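Local coordinates for sporulation and cell division protein SsgA (Streptomyces sp. Ag82_O1-9, PDB 6SLC), which probably takes part in sporulation-specific cell division in Streptomyces, as a member of the SsgA-like protein family that includes the FtsZ-recruiting SsgB, at residues A[30-34]-A[115-120]. Sequence-based numbering, arbitrary orientation.
Sequences HLRLV and ALLEAP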
loop_
_atom_site.group_PDB
_atom_site.type_symbol
_atom_site.label_atom_id
_atom_site.label_comp_id
_atom_site.label_asym_id
_atom_site.label_seq_id
_atom_site.Cartn_x
_atom_site.Cartn_y
_atom_site.Cartn_z
ATOM N N HIS A 30 -16.699 7.523 9.449
ATOM C CA HIS A 30 -16.334 8.812 10.073
ATOM C C HIS A 30 -16.438 8.609 11.578
ATOM O O HIS A 30 -17.544 8.343 12.058
ATOM C CB HIS A 30 -17.154 9.945 9.452
ATOM C CG HIS A 30 -16.678 10.275 8.075
ATOM N ND1 HIS A 30 -15.794 11.320 7.820
ATOM C CD2 HIS A 30 -16.910 9.672 6.884
ATOM C CE1 HIS A 30 -15.520 11.351 6.528
ATOM N NE2 HIS A 30 -16.194 10.348 5.930
ATOM N N LEU A 31 -15.311 8.674 12.282
ATOM C CA LEU A 31 -15.265 8.513 13.759
ATOM C C LEU A 31 -15.126 9.891 14.387
ATOM O O LEU A 31 -14.690 10.815 13.699
ATOM C CB LEU A 31 -14.103 7.608 14.174
ATOM C CG LEU A 31 -13.923 6.324 13.359
ATOM C CD1 LEU A 31 -12.835 5.451 13.968
ATOM C CD2 LEU A 31 -15.231 5.540 13.229
ATOM N N ARG A 32 -15.500 10.018 15.652
ATOM C CA ARG A 32 -15.302 11.258 16.435
ATOM C C ARG A 32 -14.201 10.988 17.452
ATOM O O ARG A 32 -14.345 10.035 18.224
ATOM C CB ARG A 32 -16.603 11.667 17.125
ATOM C CG ARG A 32 -17.578 12.413 16.227
ATOM C CD ARG A 32 -18.757 13.049 16.976
ATOM N NE ARG A 32 -19.681 13.736 16.065
ATOM C CZ ARG A 32 -19.772 15.060 15.875
ATOM N NH1 ARG A 32 -19.005 15.904 16.547
ATOM N NH2 ARG A 32 -20.648 15.535 15.004
ATOM N N LEU A 33 -13.132 11.773 17.440
ATOM C CA LEU A 33 -12.148 11.716 18.549
ATOM C C LEU A 33 -12.745 12.506 19.703
ATOM O O LEU A 33 -13.007 13.693 19.475
ATOM C CB LEU A 33 -10.824 12.323 18.103
ATOM C CG LEU A 33 -9.756 12.369 19.191
ATOM C CD1 LEU A 33 -9.503 10.986 19.765
ATOM C CD2 LEU A 33 -8.457 12.954 18.653
ATOM N N VAL A 34 -13.007 11.878 20.849
ATOM C CA VAL A 34 -13.643 12.589 21.994
ATOM C C VAL A 34 -12.548 13.342 22.751
ATOM O O VAL A 34 -11.897 12.745 23.629
ATOM C CB VAL A 34 -14.442 11.644 22.899
ATOM C CG1 VAL A 34 -14.966 12.358 24.129
ATOM C CG2 VAL A 34 -15.581 11.013 22.123
ATOM N N ALA A 115 -6.611 7.497 23.678
ATOM C CA ALA A 115 -7.641 8.065 22.779
ATOM C C ALA A 115 -8.992 7.412 23.075
ATOM O O ALA A 115 -9.031 6.208 23.346
ATOM C CB ALA A 115 -7.237 7.878 21.339
ATOM N N LEU A 116 -10.057 8.203 23.028
ATOM C CA LEU A 116 -11.455 7.724 23.013
ATOM C C LEU A 116 -12.093 8.085 21.668
ATOM O O LEU A 116 -12.182 9.273 21.349
ATOM C CB LEU A 116 -12.217 8.370 24.168
ATOM C CG LEU A 116 -13.674 7.951 24.277
ATOM C CD1 LEU A 116 -13.791 6.440 24.450
ATOM C CD2 LEU A 116 -14.343 8.686 25.423
ATOM N N LEU A 117 -12.536 7.083 20.918
ATOM C CA LEU A 117 -13.165 7.264 19.586
ATOM C C LEU A 117 -14.603 6.745 19.645
ATOM O O LEU A 117 -14.851 5.752 20.364
ATOM C CB LEU A 117 -12.337 6.525 18.528
ATOM C CG LEU A 117 -10.943 7.096 18.262
ATOM C CD1 LEU A 117 -10.046 6.058 17.634
ATOM C CD2 LEU A 117 -11.011 8.292 17.348
ATOM N N GLU A 118 -15.505 7.416 18.923
ATOM C CA GLU A 118 -16.897 6.948 18.696
ATOM C C GLU A 118 -17.018 6.551 17.229
ATOM O O GLU A 118 -16.688 7.382 16.358
ATOM C CB GLU A 118 -17.931 8.014 19.059
ATOM C CG GLU A 118 -18.038 8.244 20.560
ATOM C CD GLU A 118 -19.033 9.305 20.993
ATOM O OE1 GLU A 118 -19.639 9.967 20.106
ATOM O OE2 GLU A 118 -19.207 9.457 22.218
ATOM N N ALA A 119 -17.424 5.305 16.986
ATOM C CA ALA A 119 -17.781 4.785 15.654
ATOM C C ALA A 119 -19.301 4.692 15.554
ATOM O O ALA A 119 -19.970 4.274 16.490
ATOM C CB ALA A 119 -17.119 3.447 15.455
ATOM N N PRO A 120 -19.903 5.035 14.405
ATOM C CA PRO A 120 -21.320 4.769 14.187
ATOM C C PRO A 120 -21.565 3.251 14.131
ATOM O O PRO A 120 -20.957 2.577 13.309
ATOM C CB PRO A 120 -21.614 5.499 12.868
ATOM C CG PRO A 120 -20.279 5.550 12.155
ATOM C CD PRO A 120 -19.262 5.691 13.260
#
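Arg32 and Glu118 form an antiparallel hydrogen-bonded pair: Arg32 N donates to Glu118 O at 3.0 Å, and Glu118 N returns a 2.9 Å bond to Arg32 O. Both donors lie in the plane of the carbonyl they meet. Two residues further along, Val34 N donates to Leu116 O at 2.8 Å, the straightest of the three bonds, with 170° at the hydrogen. Between these rungs Leu33 and Leu117 make the non-hydrogen-bonded pair, and Leu117 CA lies 3.3 Å from Arg32 O in a CA-H...O contact.

Side chains divide between the two faces. On the face of Leu31, Leu33 and Leu117, Leu31 lays CD2 against Ala119 CB at 3.6 Å, while Leu33 CD1 meets Leu117 CD2 at 3.9 Å, the two leucines passing obliquely. Leu33 CG stands opposite the backbone N (chi1 178°), and chi2 then turns CD1 toward Leu117 CD2 and Leu116 O. On the other face Val34 and Leu116 run side by side in the same direction, Val34 CB 3.9 Å from Leu116 CD2, and Val34 CG2 also touches the extended Glu118 chain. The charged ends of Arg32 and Glu118 do not meet; Arg32 NH1 bonds Ser40 OG and Glu118 OE1 bonds Ser98 OG.

Phe61 and Val43 pack on the leucine face. At 151° between segments, the first and last strands of this beta-barrel protein pair antiparallel mid-sheet. Backbone bonds continue the sheet: Leu31–Val43 and Leu33–Leu41 to strand 40-50, Leu117–Ile106 and Ala119–Val104 to strand 101-109. Pro120 stands at the N-cap position of helix 121-134.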